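Local coordinates for protein P91 (Metagenome, PDB 4ZI5) that probably hydrolyses ester-like substrates, as an alpha/beta hydrolase of the dienelactone hydrolase family, and shows promiscuous phosphotriesterase activity, at residues A[14-19]-A[31-36]; A[139-144]-A[166-171]; A[174-179]-A[204-209]. All blocks are in the same frame, centred on the assembly; numbering follows the deposited sequence.

Interaction 1 of 3, residues A[14-19]-A[31-36]; sequences MTARKV and EFHWDE
T15 pairs with W34 and R17 with F32 as hydrogen-bonded pairs of an antiparallel beta hairpin, the short strand axes lying 152° apart; the straightest of the four bonds runs 2.8 Å from F32 N to R17 O. The non-hydrogen-bonded pairs A16–H33 and K18–E31 alternate with them. On one face of the hairpin the indole of W34 is sandwiched: T15 CB covers one side, 4.1 Å from the centroid of the six-membered ring of W34, and R17 NH1 lies over the other. R17 CG sits between the backbone N and the carbonyl carbon (chi1 71°), and the extended chain beyond carries the guanidinium edge-on over W34, NH1 leading, in a cation-pi contact, while F32 CD2 lies over the guanidinium's face. A leucine in its place would probably leave E119 without its salt-bridge mate and W34 without its cation. On this face too, T15 OG1 donates to E36 OE1 at 2.7 Å. On the other face, A16 CB is small enough to sit on the H33 ring, whose NE2 donates to E31 OE2 (2.8 Å). The guanidinium thus meets aromatic surface and, through the same NH1, the carboxylate of E119, which probably offsets its charge while Q117 takes NH2.

Interaction 2 of 3, residues A[139-144]-A[166-171]; sequences ELARTG and GRIQSS
A141, R142 and G144, at the C-terminal end of helix 132-142, rest against R167, I168 and S170 of the loop that leads into strand 171-177, a helix-end-to-loop packing made mostly of backbone carbonyls and aliphatic carbon. The helix finishes in a Schellman motif. G144 has positive phi (86°), where a side chain would jam against the preceding carbonyl, which is why glycine suits the site; its N bonds back to A141 O at 3.0 Å. Without a CB, G144 can also bring its CA to 3.2 Å from R167 O in a CA-H...O contact. The carbonyl of A141 is used from several directions: besides G144 N it takes a water that donates to it at 2.8 Å and accepts from Q169 N, and I168 CA approaches it too. This water bridges the helix end to the loop backbone, giving Q169 N an acceptor and A141 O a second donor. The methyl of A141, small enough for the close approach, meets I168 CG1 at 4.1 Å and lies near S170 OG. I168 CG1 stands anti to its own carbonyl carbon (chi1 -68°), which turns it to the helix end, against A141, and sets CD1 alongside R142 CG. R167 CB is 3.3 Å from R142 O, so the arginine's aliphatic stem covers the carbonyl, while its NE is held by G163 O. R142 reaches away to form salt bridges with E139, one turn earlier, and E194 of helix 185-198. Helix 100-115 lies behind the helix end, R104 touching R142 and T143 and bridging to E139, while I150 of strand 149-153 touches both A141 and S170.

Interaction 3 of 3, residues A[174-179]-A[204-209]; sequences VCHGAD and VLYLGN
V174 to G177 and V204 to L207 are neighbouring parallel strands of a beta-alpha-beta unit in the alpha/beta-hydrolase sheet, linked through helix 185-198. Four backbone bonds alternate between them, the first from L205 N to V174 O (2.8 Å). On the face turned to that helix, branched side chains and flat rings fit together: V204 CG2 fits against V174 CB at 3.8 Å, the compact, beta-branched valines suiting strands packed beneath M188 and M192. Further along, H176 and Y206 lie side by side, the imidazole presenting its edge to the phenol face in an offset edge-to-face pair with planes at 85°. With H176 CG anti to its backbone N (chi1 -178°), CD2 comes to 3.9 Å from Y206 CE2. The methyl of A178 is a low bump at the edge of the Y206 ring, 4.3 Å from CD2. The other face is covered by helix 231-248, where C175 is slight enough to let L207 CD1 lean on its CB at 4.3 Å, and G177 adds no bulk. V204 to L207 pair antiparallel with a strand of the second subunit, continuing the sheet, and R196 of that subunit forms a salt bridge with D179 OD1. Beyond the strands, a water donates to D179 OD2 at 2.8 Å and accepts from N209 N.

Interactions 1 and 3 belong to the same mixed sheet but lie on opposite sides of the chain's centre, about 31 Å apart between centres. Interaction 1 is an antiparallel hairpin at the outer edge, partly buried, and relies on charge and aromatic surface; interaction 3 is parallel and buried, covered on its faces by helices 185-198 and 231-248 and continued at its edge by the second subunit, with mainly apolar side chains. Interaction 2 pairs no strands: a helix terminus meets a loop, partly buried, through carbonyls, a water and short aliphatic contacts. Its 166-171 segment runs into strand 171-177, so interactions 2 and 3 follow directly in the sequence, and R142 of interaction 2 reaches helix 185-198, which connects the strands of interaction 3.

Interaction 1 of 3, residues A[14-19]-A[31-36]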
loop_
_atom_site.group_PDB
_atom_site.type_symbol
_atom_site.label_atom_id
_atom_site.label_comp_id
_atom_site.label_asym_id
_atom_site.label_seq_id
_atom_site.Cartn_x
_atom_site.Cartn_y
_atom_site.Cartn_z
ATOM N N MET A 14 -28.638 1.387 2.021
ATOM C CA MET A 14 -28.170 2.550 2.759
ATOM C C MET A 14 -29.118 3.717 2.506
ATOM O O MET A 14 -29.836 3.731 1.514
ATOM C CB MET A 14 -26.748 2.899 2.320
ATOM C CG MET A 14 -25.742 1.766 2.532
ATOM S SD MET A 14 -25.624 1.242 4.252
ATOM C CE MET A 14 -26.640 -0.237 4.346
ATOM N N THR A 15 -29.111 4.699 3.393
ATOM C CA THR A 15 -29.950 5.896 3.210
ATOM C C THR A 15 -29.088 7.125 3.091
ATOM O O THR A 15 -27.919 7.127 3.511
ATOM C CB THR A 15 -30.923 6.054 4.392
ATOM O OG1 THR A 15 -31.576 4.803 4.612
ATOM C CG2 THR A 15 -32.001 7.101 4.104
ATOM N N ALA A 16 -29.655 8.175 2.496
ATOM C CA ALA A 16 -28.941 9.434 2.351
ATOM C C ALA A 16 -29.890 10.583 2.635
ATOM O O ALA A 16 -31.096 10.482 2.372
ATOM C CB ALA A 16 -28.359 9.557 0.959
ATOM N N ARG A 17 -29.333 11.697 3.085
ATOM C CA ARG A 17 -30.131 12.897 3.307
ATOM C C ARG A 17 -29.280 14.115 3.047
ATOM O O ARG A 17 -28.057 14.086 3.247
ATOM C CB ARG A 17 -30.679 12.893 4.730
ATOM C CG ARG A 17 -29.653 13.124 5.838
ATOM C CD ARG A 17 -30.313 13.047 7.192
ATOM N NE ARG A 17 -29.431 13.362 8.324
ATOM C CZ ARG A 17 -29.069 12.515 9.290
ATOM N NH1 ARG A 17 -29.420 11.225 9.268
ATOM N NH2 ARG A 17 -28.304 12.971 10.284
ATOM N N LYS A 18 -29.927 15.212 2.635
ATOM C CA LYS A 18 -29.213 16.461 2.423
ATOM C C LYS A 18 -28.886 17.117 3.753
ATOM O O LYS A 18 -29.656 16.993 4.723
ATOM C CB LYS A 18 -30.025 17.405 1.539
ATOM C CG LYS A 18 -30.302 16.837 0.146
ATOM C CD LYS A 18 -29.037 16.525 -0.637
ATOM C CE LYS A 18 -29.288 15.560 -1.788
ATOM N NZ LYS A 18 -30.500 15.774 -2.619
ATOM N N VAL A 19 -27.713 17.744 3.817
ATOM C CA VAL A 19 -27.298 18.514 4.984
ATOM C C VAL A 19 -26.887 19.908 4.530
ATOM O O VAL A 19 -25.909 20.057 3.810
ATOM C CB VAL A 19 -26.120 17.829 5.728
ATOM C CG1 VAL A 19 -25.612 18.671 6.889
ATOM C CG2 VAL A 19 -26.560 16.453 6.238
ATOM N N GLU A 31 -24.349 15.769 1.220
ATOM C CA GLU A 31 -25.216 14.599 1.294
ATOM C C GLU A 31 -24.623 13.591 2.253
ATOM O O GLU A 31 -23.478 13.165 2.084
ATOM C CB GLU A 31 -25.430 13.959 -0.107
ATOM C CG GLU A 31 -26.529 12.913 -0.117
ATOM C CD GLU A 31 -26.770 12.353 -1.485
ATOM O OE1 GLU A 31 -27.783 12.753 -2.092
ATOM O OE2 GLU A 31 -25.941 11.545 -1.959
ATOM N N PHE A 32 -25.417 13.236 3.264
ATOM C CA PHE A 32 -25.005 12.409 4.390
ATOM C C PHE A 32 -25.569 11.008 4.203
ATOM O O PHE A 32 -26.779 10.841 4.022
ATOM C CB PHE A 32 -25.531 13.012 5.682
ATOM C CG PHE A 32 -25.177 12.252 6.908
ATOM C CD1 PHE A 32 -23.880 12.275 7.410
ATOM C CD2 PHE A 32 -26.154 11.535 7.602
ATOM C CE1 PHE A 32 -23.558 11.596 8.557
ATOM C CE2 PHE A 32 -25.851 10.853 8.763
ATOM C CZ PHE A 32 -24.551 10.894 9.255
ATOM N N HIS A 33 -24.676 10.009 4.275
ATOM C CA HIS A 33 -25.012 8.605 4.079
ATOM C C HIS A 33 -24.790 7.801 5.337
ATOM O O HIS A 33 -23.732 7.894 5.977
ATOM C CB HIS A 33 -24.159 8.023 2.964
ATOM C CG HIS A 33 -24.416 8.637 1.630
ATOM N ND1 HIS A 33 -24.914 7.916 0.573
ATOM C CD2 HIS A 33 -24.248 9.906 1.179
ATOM C CE1 HIS A 33 -25.060 8.715 -0.470
ATOM N NE2 HIS A 33 -24.653 9.922 -0.135
ATOM N N TRP A 34 -25.782 6.990 5.689
ATOM C CA TRP A 34 -25.664 6.109 6.846
ATOM C C TRP A 34 -26.572 4.874 6.687
ATOM O O TRP A 34 -27.502 4.858 5.850
ATOM C CB TRP A 34 -25.957 6.893 8.154
ATOM C CG TRP A 34 -27.412 7.032 8.465
ATOM C CD1 TRP A 34 -28.116 6.366 9.454
ATOM C CD2 TRP A 34 -28.372 7.857 7.777
ATOM N NE1 TRP A 34 -29.443 6.725 9.400
ATOM C CE2 TRP A 34 -29.622 7.648 8.396
ATOM C CE3 TRP A 34 -28.297 8.742 6.697
ATOM C CZ2 TRP A 34 -30.794 8.288 7.962
ATOM C CZ3 TRP A 34 -29.475 9.376 6.258
ATOM C CH2 TRP A 34 -30.694 9.138 6.886
ATOM N N ASP A 35 -26.254 3.837 7.464
ATOM C CA ASP A 35 -27.090 2.636 7.545
ATOM C C ASP A 35 -28.103 2.814 8.675
ATOM O O ASP A 35 -27.725 2.815 9.849
ATOM C CB ASP A 35 -26.188 1.422 7.822
ATOM C CG ASP A 35 -26.931 0.085 7.795
ATOM O OD1 ASP A 35 -28.173 0.017 7.636
ATOM O OD2 ASP A 35 -26.225 -0.927 7.876
ATOM N N GLU A 36 -29.389 2.945 8.324
ATOM C CA GLU A 36 -30.480 2.996 9.331
ATOM C C GLU A 36 -30.614 1.697 10.115
ATOM O O GLU A 36 -31.141 1.700 11.230
ATOM C CB GLU A 36 -31.843 3.285 8.686
ATOM C CG GLU A 36 -31.952 4.628 8.000
ATOM C CD GLU A 36 -33.370 4.939 7.511
ATOM O OE1 GLU A 36 -33.675 4.719 6.328
ATOM O OE2 GLU A 36 -34.181 5.423 8.318
HETATM O O HOH W 1 -26.583 5.803 1.252
HETATM O O HOH W 2 -30.337 2.508 5.700
#

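Interaction 2 of 3, residues A[139-144]-A[166-171]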
loop_
_atom_site.group_PDB
_atom_site.type_symbol
_atom_site.label_atom_id
_atom_site.label_comp_id
_atom_site.label_asym_id
_atom_site.label_seq_id
_atom_site.Cartn_x
_atom_site.Cartn_y
_atom_site.Cartn_z
ATOM N N GLU A 139 -4.720 19.657 3.221
ATOM C CA GLU A 139 -4.883 21.025 3.751
ATOM C C GLU A 139 -5.591 21.021 5.100
ATOM O O GLU A 139 -5.138 21.656 6.067
ATOM C CB GLU A 139 -5.639 21.932 2.752
ATOM C CG GLU A 139 -4.897 22.186 1.443
ATOM C CD GLU A 139 -3.545 22.778 1.693
ATOM O OE1 GLU A 139 -3.521 23.934 2.140
ATOM O OE2 GLU A 139 -2.502 22.095 1.454
ATOM N N LEU A 140 -6.694 20.289 5.182
ATOM C CA LEU A 140 -7.456 20.210 6.426
ATOM C C LEU A 140 -6.653 19.580 7.558
ATOM O O LEU A 140 -6.654 20.106 8.691
ATOM C CB LEU A 140 -8.765 19.459 6.216
ATOM C CG LEU A 140 -9.703 19.300 7.419
ATOM C CD1 LEU A 140 -10.176 20.622 8.010
ATOM C CD2 LEU A 140 -10.882 18.459 6.974
ATOM N N ALA A 141 -5.952 18.485 7.265
ATOM C CA ALA A 141 -5.085 17.873 8.281
ATOM C C ALA A 141 -4.003 18.834 8.763
ATOM O O ALA A 141 -3.688 18.848 9.952
ATOM C CB ALA A 141 -4.459 16.580 7.761
ATOM N N ARG A 142 -3.456 19.649 7.858
ATOM C CA ARG A 142 -2.429 20.634 8.229
ATOM C C ARG A 142 -2.901 21.766 9.165
ATOM O O ARG A 142 -2.060 22.423 9.767
ATOM C CB ARG A 142 -1.795 21.260 6.981
ATOM C CG ARG A 142 -0.858 20.290 6.261
ATOM C CD ARG A 142 -0.607 20.775 4.842
ATOM N NE ARG A 142 0.520 20.073 4.227
ATOM C CZ ARG A 142 0.788 20.046 2.921
ATOM N NH1 ARG A 142 -0.021 20.649 2.035
ATOM N NH2 ARG A 142 1.864 19.374 2.503
ATOM N N THR A 143 -4.220 21.960 9.308
ATOM C CA THR A 143 -4.765 22.879 10.318
ATOM C C THR A 143 -4.690 22.316 11.729
ATOM O O THR A 143 -4.961 23.048 12.679
ATOM C CB THR A 143 -6.236 23.273 10.039
ATOM O OG1 THR A 143 -7.084 22.132 10.199
ATOM C CG2 THR A 143 -6.415 23.854 8.670
ATOM N N GLY A 144 -4.364 21.035 11.882
ATOM C CA GLY A 144 -4.381 20.351 13.164
ATOM C C GLY A 144 -5.739 19.809 13.514
ATOM O O GLY A 144 -5.978 19.481 14.661
ATOM N N GLY A 166 4.451 20.149 12.039
ATOM C CA GLY A 166 4.054 19.501 13.268
ATOM C C GLY A 166 2.549 19.424 13.530
ATOM O O GLY A 166 2.137 18.836 14.523
ATOM N N ARG A 167 1.716 19.978 12.653
ATOM C CA ARG A 167 0.302 20.114 12.976
ATOM C C ARG A 167 -0.571 18.920 12.641
ATOM O O ARG A 167 -1.638 18.754 13.228
ATOM C CB ARG A 167 -0.268 21.360 12.334
ATOM C CG ARG A 167 0.460 22.626 12.780
ATOM C CD ARG A 167 -0.502 23.777 12.883
ATOM N NE ARG A 167 0.090 25.087 12.605
ATOM C CZ ARG A 167 -0.409 26.246 13.038
ATOM N NH1 ARG A 167 0.207 27.385 12.726
ATOM N NH2 ARG A 167 -1.515 26.287 13.778
ATOM N N ILE A 168 -0.141 18.072 11.703
ATOM C CA ILE A 168 -0.990 16.943 11.342
ATOM C C ILE A 168 -1.120 15.990 12.519
ATOM O O ILE A 168 -0.105 15.533 13.056
ATOM C CB ILE A 168 -0.439 16.167 10.128
ATOM C CG1 ILE A 168 -0.549 17.045 8.888
ATOM C CG2 ILE A 168 -1.233 14.884 9.901
ATOM C CD1 ILE A 168 0.281 16.554 7.708
ATOM N N GLN A 169 -2.349 15.700 12.952
ATOM C CA GLN A 169 -2.549 14.692 14.018
ATOM C C GLN A 169 -3.109 13.360 13.472
ATOM O O GLN A 169 -3.130 12.384 14.201
ATOM C CB GLN A 169 -3.297 15.224 15.260
ATOM C CG GLN A 169 -4.707 15.729 15.130
ATOM C CD GLN A 169 -5.236 16.298 16.457
ATOM O OE1 GLN A 169 -5.917 15.605 17.234
ATOM N NE2 GLN A 169 -4.932 17.564 16.715
ATOM N N SER A 170 -3.489 13.298 12.195
ATOM C CA SER A 170 -4.070 12.095 11.636
ATOM C C SER A 170 -3.010 11.176 11.083
ATOM O O SER A 170 -1.924 11.613 10.696
ATOM C CB SER A 170 -5.000 12.449 10.469
ATOM O OG SER A 170 -4.303 13.065 9.382
ATOM N N SER A 171 -3.351 9.893 11.012
ATOM C CA SER A 171 -2.671 8.971 10.104
ATOM C C SER A 171 -2.883 9.490 8.691
ATOM O O SER A 171 -3.901 10.157 8.397
ATOM C CB SER A 171 -3.280 7.582 10.207
ATOM O OG SER A 171 -2.464 6.601 9.607
HETATM O O HOH W 3 -4.586 16.800 11.663
#

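Interaction 3 of 3, residues A[174-179]-A[204-209]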
loop_
_atom_site.group_PDB
_atom_site.type_symbol
_atom_site.label_atom_id
_atom_site.label_comp_id
_atom_site.label_asym_id
_atom_site.label_seq_id
_atom_site.Cartn_x
_atom_site.Cartn_y
_atom_site.Cartn_z
ATOM N N VAL A 174 -1.606 8.040 1.349
ATOM C CA VAL A 174 -1.662 8.675 0.011
ATOM C C VAL A 174 -1.678 7.542 -1.033
ATOM O O VAL A 174 -0.696 6.812 -1.148
ATOM C CB VAL A 174 -0.415 9.573 -0.226
ATOM C CG1 VAL A 174 -0.370 10.167 -1.606
ATOM C CG2 VAL A 174 -0.376 10.696 0.816
ATOM N N CYS A 175 -2.759 7.438 -1.806
ATOM C CA CYS A 175 -2.850 6.454 -2.880
ATOM C C CYS A 175 -2.615 7.208 -4.189
ATOM O O CYS A 175 -3.417 8.052 -4.572
ATOM C CB CYS A 175 -4.206 5.762 -2.851
ATOM S SG CYS A 175 -4.516 4.837 -1.321
ATOM N N HIS A 176 -1.486 6.913 -4.837
ATOM C CA HIS A 176 -0.963 7.701 -5.944
ATOM C C HIS A 176 -0.872 6.844 -7.198
ATOM O O HIS A 176 -0.333 5.733 -7.158
ATOM C CB HIS A 176 0.414 8.225 -5.564
ATOM C CG HIS A 176 1.039 9.087 -6.598
ATOM N ND1 HIS A 176 0.502 10.294 -6.977
ATOM C CD2 HIS A 176 2.179 8.942 -7.313
ATOM C CE1 HIS A 176 1.264 10.840 -7.905
ATOM N NE2 HIS A 176 2.294 10.044 -8.124
ATOM N N GLY A 177 -1.382 7.363 -8.310
ATOM C CA GLY A 177 -1.183 6.723 -9.606
ATOM C C GLY A 177 0.263 6.953 -10.054
ATOM O O GLY A 177 0.681 8.114 -10.245
ATOM N N ALA A 178 1.019 5.864 -10.213
ATOM C CA ALA A 178 2.463 5.964 -10.414
ATOM C C ALA A 178 2.851 6.664 -11.702
ATOM O O ALA A 178 3.971 7.152 -11.799
ATOM C CB ALA A 178 3.107 4.608 -10.383
ATOM N N ASP A 179 1.946 6.681 -12.681
ATOM C CA ASP A 179 2.200 7.352 -13.966
ATOM C C ASP A 179 1.422 8.659 -14.130
ATOM O O ASP A 179 1.359 9.197 -15.228
ATOM C CB ASP A 179 1.847 6.399 -15.105
ATOM C CG ASP A 179 2.679 5.112 -15.076
ATOM O OD1 ASP A 179 3.758 5.074 -14.482
ATOM O OD2 ASP A 179 2.245 4.145 -15.675
ATOM N N VAL A 204 2.601 5.882 1.693
ATOM C CA VAL A 204 2.299 6.237 0.296
ATOM C C VAL A 204 2.296 4.963 -0.518
ATOM O O VAL A 204 3.288 4.236 -0.533
ATOM C CB VAL A 204 3.322 7.236 -0.314
ATOM C CG1 VAL A 204 3.106 7.413 -1.802
ATOM C CG2 VAL A 204 3.251 8.586 0.405
ATOM N N LEU A 205 1.180 4.719 -1.218
ATOM C CA LEU A 205 1.004 3.551 -2.045
ATOM C C LEU A 205 1.012 4.026 -3.487
ATOM O O LEU A 205 0.069 4.697 -3.946
ATOM C CB LEU A 205 -0.337 2.845 -1.752
ATOM C CG LEU A 205 -0.715 1.613 -2.585
ATOM C CD1 LEU A 205 0.295 0.481 -2.382
ATOM C CD2 LEU A 205 -2.092 1.170 -2.144
ATOM N N TYR A 206 2.093 3.669 -4.173
ATOM C CA TYR A 206 2.245 3.859 -5.604
ATOM C C TYR A 206 1.556 2.714 -6.329
ATOM O O TYR A 206 1.944 1.534 -6.169
ATOM C CB TYR A 206 3.726 3.839 -6.004
ATOM C CG TYR A 206 4.465 5.102 -5.702
ATOM C CD1 TYR A 206 4.912 5.355 -4.410
ATOM C CD2 TYR A 206 4.800 6.015 -6.710
ATOM C CE1 TYR A 206 5.629 6.498 -4.120
ATOM C CE2 TYR A 206 5.516 7.184 -6.416
ATOM C CZ TYR A 206 5.903 7.416 -5.114
ATOM O OH TYR A 206 6.639 8.513 -4.757
ATOM N N LEU A 207 0.617 3.073 -7.189
ATOM C CA LEU A 207 -0.139 2.114 -7.965
ATOM C C LEU A 207 0.314 2.121 -9.406
ATOM O O LEU A 207 0.079 3.058 -10.147
ATOM C CB LEU A 207 -1.608 2.422 -7.843
ATOM C CG LEU A 207 -2.077 2.208 -6.392
ATOM C CD1 LEU A 207 -3.254 3.107 -6.095
ATOM C CD2 LEU A 207 -2.364 0.755 -6.043
ATOM N N GLY A 208 1.007 1.062 -9.813
ATOM C CA GLY A 208 1.517 0.998 -11.178
ATOM C C GLY A 208 0.427 1.063 -12.229
ATOM O O GLY A 208 -0.687 0.616 -12.010
ATOM N N ASN A 209 0.754 1.650 -13.373
ATOM C CA ASN A 209 -0.114 1.700 -14.568
ATOM C C ASN A 209 -1.317 2.621 -14.411
ATOM O O ASN A 209 -2.178 2.658 -15.281
ATOM C CB ASN A 209 -0.583 0.297 -14.988
ATOM C CG ASN A 209 0.560 -0.669 -15.161
ATOM O OD1 ASN A 209 0.683 -1.665 -14.428
ATOM N ND2 ASN A 209 1.442 -0.351 -16.078
HETATM O O HOH W 4 3.483 1.922 -14.437
#